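Local coordinates for protein AA9 family lytic polysaccharide monooxygenase cel61B (Hypocrea jecorina, PDB 2VTC) that oxidatively cleaves cellulose and related polysaccharides as a secreted, copper-dependent lytic monooxygenase, using a reductant together with oxygen or hydrogen peroxide, at residues Gly55-Asp60 against Asn81-Ala86; Gln34-Asp39 against Gly48-Val53; Val118-Ser123 against Asn173-His178; Val23-Ile28 against Val98-Pro103. All blocks are in the same frame, centred on the assembly; numbering follows the deposited sequence.

Contact 1 (Gly55-Asp60 against Asn81-Ala86); sequences GWYAED and NAAPGA
Trp56 and Pro84 form the apolar centre where two loops, one before and one after the short helix 75-78, meet through a single antiparallel bridge in the loops of the AA9 beta-sandwich. The indole lies flat against the second loop, with Pro84 CA 3.5 Å from the centroid of its five-membered ring, a CH-pi contact over the face. Further along the same face the proline ring reaches the benzo end, CG standing 3.7 Å from Trp56 CH2, while Ala82 CB sits at the ring edge. A chi1 of -76°, with CG beside the backbone N, lays the indole against this loop, and its NE1 is bonded to Asn200. Cutting Trp56 back to an alanine would probably leave Pro84 without the face it rests on and Asn200 OD1 without its N-H.

Outward from the rings, the bridge pairs Tyr57 with Ala83: Ala83 N gives a sound bond to Tyr57 O (2.9 Å), whereas the return bond from Tyr57 N is bent and weak. The polar edge is a chain of two hydrogen bonds. Tyr57 OH donates to the anti lone pair of Glu59 OE2 at 2.5 Å, which helps fix the rotation of the carboxylate. Its other oxygen, OE1, accepts Asn81 ND2 at 2.7 Å, approached on the anti side but 28° out of the carboxylate plane.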
# COMPACT_ATOMS: atom_id res chain seq x y z
N GLY A 55 3.54 10.74 -4.21
CA GLY A 55 3.52 9.93 -2.99
C GLY A 55 3.06 10.76 -1.81
O GLY A 55 3.41 11.95 -1.71
N TRP A 56 2.30 10.15 -0.90
CA TRP A 56 1.80 10.87 0.27
C TRP A 56 2.90 11.23 1.26
O TRP A 56 3.83 10.44 1.52
CB TRP A 56 0.68 10.07 0.96
CG TRP A 56 -0.65 10.13 0.22
CD1 TRP A 56 -0.85 10.03 -1.11
CD2 TRP A 56 -1.95 10.25 0.83
NE1 TRP A 56 -2.22 10.11 -1.41
CE2 TRP A 56 -2.90 10.25 -0.23
CE3 TRP A 56 -2.41 10.40 2.16
CZ2 TRP A 56 -4.28 10.38 -0.00
CZ3 TRP A 56 -3.80 10.53 2.39
CH2 TRP A 56 -4.71 10.51 1.30
N TYR A 57 2.81 12.42 1.84
CA TYR A 57 3.60 12.76 3.01
C TYR A 57 3.22 11.87 4.21
O TYR A 57 2.04 11.58 4.46
CB TYR A 57 3.35 14.25 3.32
CG TYR A 57 3.93 14.80 4.60
CD1 TYR A 57 5.17 15.45 4.60
CD2 TYR A 57 3.23 14.71 5.81
CE1 TYR A 57 5.70 15.97 5.78
CE2 TYR A 57 3.74 15.24 6.99
CZ TYR A 57 4.99 15.86 6.96
OH TYR A 57 5.50 16.36 8.12
N ALA A 58 4.23 11.41 4.96
CA ALA A 58 4.00 10.64 6.18
C ALA A 58 5.13 10.87 7.19
O ALA A 58 6.22 11.27 6.81
CB ALA A 58 3.83 9.14 5.85
N GLU A 59 4.85 10.64 8.47
CA GLU A 59 5.79 11.07 9.50
C GLU A 59 6.37 9.94 10.35
O GLU A 59 6.71 10.18 11.52
CB GLU A 59 5.12 12.10 10.44
CG GLU A 59 4.66 13.37 9.72
CD GLU A 59 4.23 14.49 10.66
OE1 GLU A 59 3.83 14.22 11.80
OE2 GLU A 59 4.28 15.64 10.22
N ASP A 60 6.45 8.72 9.80
CA ASP A 60 7.19 7.65 10.50
C ASP A 60 8.67 7.71 10.13
O ASP A 60 9.09 7.30 9.04
CB ASP A 60 6.57 6.26 10.23
CG ASP A 60 7.13 5.20 11.16
OD1 ASP A 60 8.38 5.17 11.31
OD2 ASP A 60 6.31 4.43 11.74
N ASN A 81 0.27 10.05 10.32
CA ASN A 81 -0.00 11.50 10.11
C ASN A 81 0.01 11.86 8.62
O ASN A 81 0.42 12.97 8.23
CB ASN A 81 1.02 12.35 10.87
CG ASN A 81 1.03 12.08 12.37
OD1 ASN A 81 0.05 11.63 12.96
ND2 ASN A 81 2.19 12.37 12.99
N ALA A 82 -0.41 10.93 7.77
CA ALA A 82 -0.24 11.10 6.34
C ALA A 82 -1.15 12.17 5.75
O ALA A 82 -2.27 12.39 6.23
CB ALA A 82 -0.44 9.80 5.58
N ALA A 83 -0.64 12.78 4.69
CA ALA A 83 -1.37 13.80 3.91
C ALA A 83 -1.16 13.57 2.42
O ALA A 83 -0.09 13.12 1.98
CB ALA A 83 -0.88 15.19 4.30
N PRO A 84 -2.19 13.87 1.61
CA PRO A 84 -2.09 13.62 0.17
C PRO A 84 -0.87 14.31 -0.49
O PRO A 84 -0.48 15.42 -0.09
CB PRO A 84 -3.41 14.19 -0.39
CG PRO A 84 -4.33 14.18 0.75
CD PRO A 84 -3.52 14.38 2.00
N GLY A 85 -0.28 13.64 -1.48
CA GLY A 85 0.75 14.25 -2.31
C GLY A 85 0.18 15.51 -2.96
O GLY A 85 -1.03 15.56 -3.23
N ALA A 86 1.05 16.48 -3.22
CA ALA A 86 0.62 17.80 -3.70
C ALA A 86 0.29 17.77 -5.19
O ALA A 86 -0.33 18.72 -5.73
CB ALA A 86 1.69 18.86 -3.40

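Contact 2 (Gln34-Asp39 against Gly48-Val53); sequences QGFILD and GHFPNV
Val53 meets the chain at Gln34, Gly35 and Phe36 with both of its methyl groups, and no other residue here gives up as much surface to the contact. The two branches divide the work. CG1 lies against the aliphatic part of Gln34, 3.7 Å from Gln34 CG, while CG2 turns toward the backbone that follows, coming 4.0 Å from Gly35 O and 4.1 Å from Phe36 CA. Val53 CB is 3.8 Å from Gln34 O, so the side chain spans three successive residues. Gly35 belongs to a stretch already fixed to the sheet, since it is joined to Gln24 by a backbone hydrogen bond.

Phe36 carries the second half of the contact. With its CG anti to the backbone N (chi1 -177°), Phe36 CB stays by Val53 CG2 while the ring reaches out to Phe50. There it presents its edge: the two planes stand at 86° and the centroids are 5.7 Å apart, an offset edge-to-face pair. The closest atoms are the two CE1 carbons, Phe36 CE1 to Phe50 CE1, at 3.7 Å. Phe36 also meets the ring of Tyr57, and Phe50 rests on Tyr40 of helix 38-47, so further aromatic rings adjoin the pair.

No hydrogen bond crosses between 34-39 and 48-53; apolar packing alone joins them. The segments before and after helix 38-47 are thus packed together by an edge-to-face phenylalanine pair, in a loop-helix-loop insertion that follows strand 31-34 in the AA9 fold.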
# COMPACT_ATOMS: atom_id res chain seq x y z
N GLN A 34 8.48 10.12 -9.19
CA GLN A 34 9.06 10.35 -7.87
C GLN A 34 8.05 10.09 -6.75
O GLN A 34 6.91 10.57 -6.82
CB GLN A 34 9.63 11.77 -7.78
CG GLN A 34 10.41 12.08 -6.50
CD GLN A 34 11.57 11.13 -6.29
OE1 GLN A 34 11.68 10.49 -5.23
NE2 GLN A 34 12.42 11.01 -7.30
N GLY A 35 8.45 9.31 -5.74
CA GLY A 35 7.63 9.09 -4.56
C GLY A 35 8.04 9.96 -3.40
O GLY A 35 8.98 10.77 -3.53
N PHE A 36 7.36 9.83 -2.26
CA PHE A 36 7.75 10.57 -1.08
C PHE A 36 8.93 9.87 -0.42
O PHE A 36 8.89 8.65 -0.17
CB PHE A 36 6.60 10.71 -0.07
CG PHE A 36 6.95 11.54 1.13
CD1 PHE A 36 6.86 12.95 1.08
CD2 PHE A 36 7.38 10.95 2.31
CE1 PHE A 36 7.17 13.72 2.20
CE2 PHE A 36 7.70 11.72 3.44
CZ PHE A 36 7.61 13.12 3.36
N ILE A 37 9.98 10.64 -0.14
CA ILE A 37 11.14 10.11 0.59
C ILE A 37 11.34 10.81 1.93
O ILE A 37 10.94 11.96 2.12
CB ILE A 37 12.43 10.18 -0.28
CG1 ILE A 37 12.79 11.64 -0.60
CG2 ILE A 37 12.26 9.35 -1.53
CD1 ILE A 37 14.05 11.82 -1.46
N LEU A 38 11.99 10.12 2.86
CA LEU A 38 12.19 10.66 4.19
C LEU A 38 12.93 12.02 4.24
O LEU A 38 12.66 12.83 5.14
CB LEU A 38 12.92 9.63 5.06
CG LEU A 38 12.94 9.87 6.57
CD1 LEU A 38 11.54 10.01 7.16
CD2 LEU A 38 13.72 8.72 7.24
N ASP A 39 13.83 12.26 3.29
CA ASP A 39 14.55 13.55 3.18
C ASP A 39 13.61 14.76 3.09
O ASP A 39 13.91 15.82 3.66
CB ASP A 39 15.51 13.55 1.98
CG ASP A 39 16.78 12.76 2.26
OD1 ASP A 39 17.00 12.37 3.44
OD2 ASP A 39 17.56 12.52 1.31
N GLY A 48 9.95 24.55 5.72
CA GLY A 48 8.50 24.70 5.65
C GLY A 48 7.90 24.18 4.35
O GLY A 48 6.68 24.10 4.21
N HIS A 49 8.76 23.83 3.39
CA HIS A 49 8.34 23.33 2.08
C HIS A 49 9.18 22.13 1.63
O HIS A 49 10.27 21.88 2.18
CB HIS A 49 8.40 24.46 1.02
CG HIS A 49 7.88 25.78 1.51
ND1 HIS A 49 8.64 26.63 2.29
CD2 HIS A 49 6.68 26.39 1.34
CE1 HIS A 49 7.92 27.70 2.58
NE2 HIS A 49 6.74 27.58 2.01
N PHE A 50 8.69 21.37 0.65
CA PHE A 50 9.42 20.25 0.04
C PHE A 50 8.87 19.99 -1.37
O PHE A 50 7.80 20.52 -1.69
CB PHE A 50 9.35 18.98 0.92
CG PHE A 50 7.96 18.40 1.03
CD1 PHE A 50 7.57 17.35 0.19
CD2 PHE A 50 7.07 18.88 1.98
CE1 PHE A 50 6.29 16.80 0.29
CE2 PHE A 50 5.78 18.34 2.09
CZ PHE A 50 5.40 17.29 1.24
N PRO A 51 9.59 19.21 -2.22
CA PRO A 51 9.16 18.96 -3.60
C PRO A 51 7.76 18.39 -3.72
O PRO A 51 7.33 17.59 -2.88
CB PRO A 51 10.19 17.94 -4.11
CG PRO A 51 11.41 18.26 -3.33
CD PRO A 51 10.88 18.54 -1.95
N ASN A 52 7.04 18.82 -4.75
CA ASN A 52 5.67 18.36 -4.98
C ASN A 52 5.68 17.02 -5.68
O ASN A 52 6.15 16.91 -6.81
CB ASN A 52 4.86 19.41 -5.78
CG ASN A 52 4.76 20.73 -5.04
OD1 ASN A 52 4.50 20.76 -3.82
ND2 ASN A 52 4.97 21.83 -5.77
N VAL A 53 5.18 15.98 -4.99
CA VAL A 53 5.21 14.61 -5.52
C VAL A 53 3.87 13.90 -5.37
O VAL A 53 3.00 14.35 -4.63
CB VAL A 53 6.33 13.76 -4.85
CG1 VAL A 53 7.72 14.34 -5.19
CG2 VAL A 53 6.11 13.62 -3.33

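Contact 3 (Val118-Ser123 against Asn173-His178); sequences VECSGS and NYVFRH
Val118 and Val175 face each other as a hydrogen-bonded antiparallel pair, with 2.9 Å both from Val118 N to Val175 O and from Val175 N to Val118 O, and Cys120 N continues the ladder by bonding to Asn173 O. The side chains of Val118 and Val175 lie side by side and point the same way, Val118 CG1 resting 3.6 Å from Val175 CB, and Trp134 of the adjoining strand packs on both. Val175 CG2 reaches further along, to Cys120 SG (3.6 Å), whose disulfide to Cys124 ties the turn after the strand to itself and covers this valine.

Glu119 and Tyr174, the non-hydrogen-bonded pair next along the ladder, project from the other face. The aliphatic stem of Glu119 leans on the tyrosine ring, CB being 3.6 Å from Tyr174 CE1. Extension of the chain, with CG anti to the backbone N (chi1 -168°), carries the carboxylate out beside the ring, toward its hydroxyl end. There one water donates to both Glu119 OE1 and Tyr174 OH, at 2.8 Å each, lying in the ring plane; the hydroxyl is also bonded to Arg170 O.

Where the strands part, Asn173 ND2 donates a longer bond to Gly122 O, 3.3 Å, arriving from above the carbonyl plane rather than on a lone pair. Asn173 N is answered by a second water, which can also donate to Glu119 OE2. In this chain the end of strand 113-119 and the start of strand 172-182 pair beside a disulfide-closed turn; the antiparallel pairing itself belongs to the immunoglobulin-like beta-sandwich of AA9 enzymes.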
# COMPACT_ATOMS: atom_id res chain seq x y z
N VAL A 118 -8.89 3.61 -4.28
CA VAL A 118 -10.05 4.39 -3.88
C VAL A 118 -10.19 5.59 -4.83
O VAL A 118 -9.20 6.19 -5.26
CB VAL A 118 -9.89 4.93 -2.45
CG1 VAL A 118 -8.86 6.01 -2.43
CG2 VAL A 118 -11.18 5.50 -1.96
N GLU A 119 -11.44 5.96 -5.11
CA GLU A 119 -11.70 7.18 -5.89
C GLU A 119 -11.80 8.43 -4.99
O GLU A 119 -12.24 8.35 -3.84
CB GLU A 119 -12.97 7.01 -6.74
CG GLU A 119 -13.13 8.14 -7.78
CD GLU A 119 -14.38 8.00 -8.65
OE1 GLU A 119 -15.10 6.99 -8.56
OE2 GLU A 119 -14.63 8.96 -9.43
N CYS A 120 -11.41 9.58 -5.54
CA CYS A 120 -11.51 10.85 -4.84
C CYS A 120 -12.66 11.66 -5.39
O CYS A 120 -12.88 11.66 -6.60
CB CYS A 120 -10.24 11.68 -5.01
SG CYS A 120 -8.76 10.82 -4.35
N SER A 121 -13.37 12.32 -4.48
CA SER A 121 -14.33 13.36 -4.88
C SER A 121 -13.50 14.63 -5.03
O SER A 121 -12.95 15.12 -4.05
CB SER A 121 -15.38 13.56 -3.80
OG SER A 121 -16.23 14.64 -4.17
N GLY A 122 -13.41 15.16 -6.24
CA GLY A 122 -12.50 16.26 -6.51
C GLY A 122 -11.08 15.74 -6.67
O GLY A 122 -10.88 14.55 -6.90
N SER A 123 -10.10 16.64 -6.57
CA SER A 123 -8.69 16.29 -6.69
C SER A 123 -8.25 15.41 -5.51
O SER A 123 -8.64 15.67 -4.37
CB SER A 123 -7.85 17.55 -6.69
OG SER A 123 -6.48 17.21 -6.79
N ASN A 173 -9.95 10.35 -10.62
CA ASN A 173 -8.84 10.64 -9.73
C ASN A 173 -8.84 9.58 -8.63
O ASN A 173 -9.83 9.42 -7.92
CB ASN A 173 -8.99 12.03 -9.11
CG ASN A 173 -8.86 13.15 -10.12
OD1 ASN A 173 -8.06 13.09 -11.07
ND2 ASN A 173 -9.65 14.20 -9.92
N TYR A 174 -7.74 8.83 -8.52
CA TYR A 174 -7.68 7.72 -7.55
C TYR A 174 -6.42 7.78 -6.69
O TYR A 174 -5.42 8.44 -7.04
CB TYR A 174 -7.70 6.35 -8.27
CG TYR A 174 -8.92 6.11 -9.14
CD1 TYR A 174 -10.08 5.53 -8.60
CD2 TYR A 174 -8.91 6.44 -10.49
CE1 TYR A 174 -11.21 5.30 -9.38
CE2 TYR A 174 -10.04 6.21 -11.29
CZ TYR A 174 -11.18 5.64 -10.73
OH TYR A 174 -12.31 5.40 -11.48
N VAL A 175 -6.51 7.09 -5.55
CA VAL A 175 -5.38 6.83 -4.68
C VAL A 175 -5.17 5.32 -4.67
O VAL A 175 -6.13 4.54 -4.53
CB VAL A 175 -5.64 7.32 -3.24
CG1 VAL A 175 -4.39 7.18 -2.38
CG2 VAL A 175 -6.02 8.82 -3.24
N PHE A 176 -3.90 4.92 -4.78
CA PHE A 176 -3.53 3.50 -4.67
C PHE A 176 -2.81 3.28 -3.34
O PHE A 176 -1.89 4.03 -3.00
CB PHE A 176 -2.64 3.09 -5.84
CG PHE A 176 -3.39 2.98 -7.12
CD1 PHE A 176 -3.82 1.74 -7.58
CD2 PHE A 176 -3.74 4.13 -7.82
CE1 PHE A 176 -4.54 1.64 -8.77
CE2 PHE A 176 -4.49 4.05 -9.00
CZ PHE A 176 -4.89 2.80 -9.49
N ARG A 177 -3.26 2.28 -2.57
CA ARG A 177 -2.72 1.99 -1.25
C ARG A 177 -2.07 0.62 -1.31
O ARG A 177 -2.77 -0.39 -1.36
CB ARG A 177 -3.83 2.05 -0.19
CG ARG A 177 -3.47 1.73 1.25
CD ARG A 177 -4.75 1.67 2.08
NE ARG A 177 -4.42 1.40 3.48
CZ ARG A 177 -4.14 0.17 3.95
NH1 ARG A 177 -4.19 -0.91 3.13
NH2 ARG A 177 -3.81 0.04 5.24
N HIS A 178 -0.73 0.63 -1.34
CA HIS A 178 0.10 -0.57 -1.51
C HIS A 178 0.66 -0.97 -0.14
O HIS A 178 1.25 -0.11 0.55
CB HIS A 178 1.23 -0.23 -2.50
CG HIS A 178 2.20 -1.35 -2.72
ND1 HIS A 178 1.83 -2.60 -3.20
CD2 HIS A 178 3.55 -1.40 -2.56
CE1 HIS A 178 2.91 -3.37 -3.30
NE2 HIS A 178 3.96 -2.67 -2.92
O HOH W 1 -14.75 4.78 -10.27
O HOH W 2 -12.69 10.96 -9.95
O HOH W 3 -12.60 13.50 -8.85

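Contact 4 (Val23-Ile28 against Val98-Pro103); sequences VQNFTI and VFQWGP. With NAG (2-acetamido-2-deoxy-beta-D-glucopyranose), chain C; NAG (2-acetamido-2-deoxy-beta-D-glucopyranose), chain B.
Val23 lies over the indole of Trp101 where two antiparallel strands of the AA9 beta-sandwich pair, a pairing interrupted by a beta bulge. Backbone bonds and register define it: Gln24 N donates to Gln100 O, Gln100 N returns to Asn25 O, and, with Val23 paired to Trp101 and Phe26 to Phe99, 23-26 has one residue more than 99-101. Beyond, Thr27 and Val98 exchange a regular pair of bonds.

Apolar contacts occupy the face of Val23, Phe26, Phe99 and Trp101. Val23 CG2 is centred over the Trp101 ring, 3.8 Å from the five-membered centroid, and CG1 meets the edge of Phe99 at CD1 (4.0 Å). Trp101 NE1 is hydrogen-bonded to His178.

Carbohydrate packs beside Asn25 and Gln100. Asn25 ND2 is bonded covalently to C1 of the first GlcNAc. A chi1 of 52° and chi2 of 68° set Asn25 OD1 beside Gln100 CB (3.3 Å). Gln24 runs extended alongside the sugar, NE2 2.7 Å from its O6, and OE1 is bonded to Gln22. Shortening Gln24 to an alanine would probably deprive that O6 of its amide neighbour and Gln22 of its acceptor. Past the cis peptide, Pro103 O accepts N2 of the second GlcNAc at 2.7 Å, almost straight at 169°.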
# COMPACT_ATOMS: atom_id res chain seq x y z
N VAL A 23 7.97 3.23 -0.07
CA VAL A 23 7.97 3.33 -1.52
C VAL A 23 8.60 4.68 -1.86
O VAL A 23 8.06 5.72 -1.50
CB VAL A 23 6.53 3.21 -2.11
CG1 VAL A 23 6.51 3.59 -3.58
CG2 VAL A 23 6.01 1.81 -1.92
N GLN A 24 9.76 4.66 -2.51
CA GLN A 24 10.49 5.91 -2.79
C GLN A 24 10.23 6.47 -4.17
O GLN A 24 10.43 7.67 -4.43
CB GLN A 24 12.00 5.71 -2.56
CG GLN A 24 12.37 5.48 -1.14
CD GLN A 24 13.80 5.90 -0.80
OE1 GLN A 24 14.07 6.38 0.30
NE2 GLN A 24 14.71 5.71 -1.74
N ASN A 25 9.80 5.58 -5.06
CA ASN A 25 9.46 5.90 -6.42
C ASN A 25 8.74 4.71 -7.03
O ASN A 25 8.58 3.66 -6.38
CB ASN A 25 10.69 6.34 -7.25
CG ASN A 25 11.86 5.34 -7.18
OD1 ASN A 25 11.77 4.22 -7.70
ND2 ASN A 25 12.99 5.79 -6.59
N PHE A 26 8.23 4.90 -8.23
CA PHE A 26 7.46 3.88 -8.90
C PHE A 26 7.43 4.18 -10.39
O PHE A 26 7.66 5.34 -10.80
CB PHE A 26 6.03 3.77 -8.29
CG PHE A 26 5.22 5.06 -8.37
CD1 PHE A 26 4.26 5.22 -9.36
CD2 PHE A 26 5.42 6.08 -7.43
CE1 PHE A 26 3.50 6.42 -9.43
CE2 PHE A 26 4.66 7.28 -7.49
CZ PHE A 26 3.70 7.43 -8.50
N THR A 27 7.18 3.14 -11.18
CA THR A 27 7.06 3.27 -12.63
C THR A 27 5.65 2.96 -13.10
O THR A 27 4.95 2.14 -12.51
CB THR A 27 8.07 2.39 -13.42
OG1 THR A 27 7.81 0.99 -13.18
CG2 THR A 27 9.50 2.74 -13.07
N ILE A 28 5.24 3.66 -14.15
CA ILE A 28 3.99 3.37 -14.83
C ILE A 28 4.33 3.11 -16.29
O ILE A 28 4.91 3.97 -16.96
CB ILE A 28 2.99 4.55 -14.70
CG1 ILE A 28 2.64 4.81 -13.22
CG2 ILE A 28 1.73 4.25 -15.51
CD1 ILE A 28 1.98 6.16 -12.95
N VAL A 98 4.84 -0.37 -10.94
CA VAL A 98 5.87 -1.10 -10.23
C VAL A 98 6.34 -0.26 -9.07
O VAL A 98 7.00 0.77 -9.25
CB VAL A 98 7.08 -1.52 -11.15
CG1 VAL A 98 8.05 -2.38 -10.37
CG2 VAL A 98 6.60 -2.26 -12.39
N PHE A 99 5.97 -0.69 -7.86
CA PHE A 99 6.34 0.03 -6.65
C PHE A 99 7.77 -0.36 -6.30
O PHE A 99 8.08 -1.55 -6.23
CB PHE A 99 5.39 -0.30 -5.49
CG PHE A 99 3.97 0.14 -5.70
CD1 PHE A 99 3.59 1.44 -5.37
CD2 PHE A 99 3.01 -0.74 -6.20
CE1 PHE A 99 2.26 1.87 -5.55
CE2 PHE A 99 1.67 -0.33 -6.39
CZ PHE A 99 1.31 0.99 -6.05
N GLN A 100 8.62 0.64 -6.09
CA GLN A 100 10.01 0.41 -5.71
C GLN A 100 10.21 0.76 -4.25
O GLN A 100 10.14 1.93 -3.84
CB GLN A 100 10.96 1.21 -6.62
CG GLN A 100 12.41 1.23 -6.14
CD GLN A 100 13.13 -0.11 -6.34
OE1 GLN A 100 13.39 -0.85 -5.38
NE2 GLN A 100 13.43 -0.41 -7.59
N TRP A 101 10.47 -0.26 -3.44
CA TRP A 101 10.73 -0.07 -2.02
C TRP A 101 12.21 0.20 -1.76
O TRP A 101 13.08 -0.22 -2.54
CB TRP A 101 10.27 -1.30 -1.23
CG TRP A 101 8.77 -1.47 -1.19
CD1 TRP A 101 7.99 -2.01 -2.16
CD2 TRP A 101 7.89 -1.10 -0.12
NE1 TRP A 101 6.66 -1.99 -1.77
CE2 TRP A 101 6.58 -1.46 -0.51
CE3 TRP A 101 8.09 -0.52 1.15
CZ2 TRP A 101 5.45 -1.23 0.30
CZ3 TRP A 101 6.96 -0.29 1.98
CH2 TRP A 101 5.65 -0.65 1.53
N GLY A 102 12.49 0.90 -0.67
CA GLY A 102 13.87 1.26 -0.36
C GLY A 102 13.97 2.13 0.87
O GLY A 102 12.97 2.31 1.59
N PRO A 103 15.16 2.71 1.12
CA PRO A 103 16.39 2.67 0.29
C PRO A 103 17.20 1.36 0.38
O PRO A 103 17.99 1.05 -0.52
CB PRO A 103 17.22 3.84 0.82
CG PRO A 103 16.79 3.99 2.27
CD PRO A 103 15.35 3.51 2.35
C1 NAG C . 14.12 4.88 -6.47
C2 NAG C . 15.43 5.68 -6.61
C3 NAG C . 16.68 4.80 -6.38
C4 NAG C . 16.55 3.91 -5.12
C5 NAG C . 15.14 3.31 -5.02
C6 NAG C . 14.88 2.53 -3.73
C7 NAG C . 15.78 7.65 -8.01
C8 NAG C . 16.00 8.16 -9.40
N2 NAG C . 15.53 6.34 -7.90
O3 NAG C . 17.83 5.62 -6.28
O4 NAG C . 17.50 2.84 -5.16
O5 NAG C . 14.14 4.32 -5.16
O6 NAG C . 15.33 3.21 -2.59
O7 NAG C . 15.84 8.41 -7.04
C1 NAG B . 18.49 2.99 -4.13
C2 NAG B . 19.11 1.62 -3.84
C3 NAG B . 20.36 1.71 -2.96
C4 NAG B . 21.30 2.84 -3.38
C5 NAG B . 20.51 4.14 -3.55
C6 NAG B . 21.41 5.30 -3.99
C7 NAG B . 17.47 -0.22 -3.87
C8 NAG B . 16.63 -1.15 -3.05
N2 NAG B . 18.14 0.72 -3.21
O3 NAG B . 21.05 0.48 -3.04
O4 NAG B . 22.35 3.00 -2.45
O5 NAG B . 19.49 3.93 -4.52
O6 NAG B . 21.96 5.01 -5.26
O7 NAG B . 17.48 -0.36 -5.10

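Contact 4 lies nearest the metal site: the Trp101 side chain is about 4 Å from that of the copper ligand Tyr195 and about 9 Å from the nickel ion in this crystal. Contact 3 joins it directly, His178 NE2 lying 3.0 Å from Trp101 NE1 and so linking the two sheets. Contact 2 adjoins contact 4 at Gly35 N, 2.9 Å from Gln24 O, and it packs on contact 1, where Tyr57 CD1 is 3.6 Å from Phe36 CE1. Contact 1 in turn touches contact 3, with Trp56 NE1 3.8 Å from Val175 CG1. Through loop packing and strand pairing the four contacts thus touch in a closed ring, 4 to 3 to 1 to 2 and back to 4.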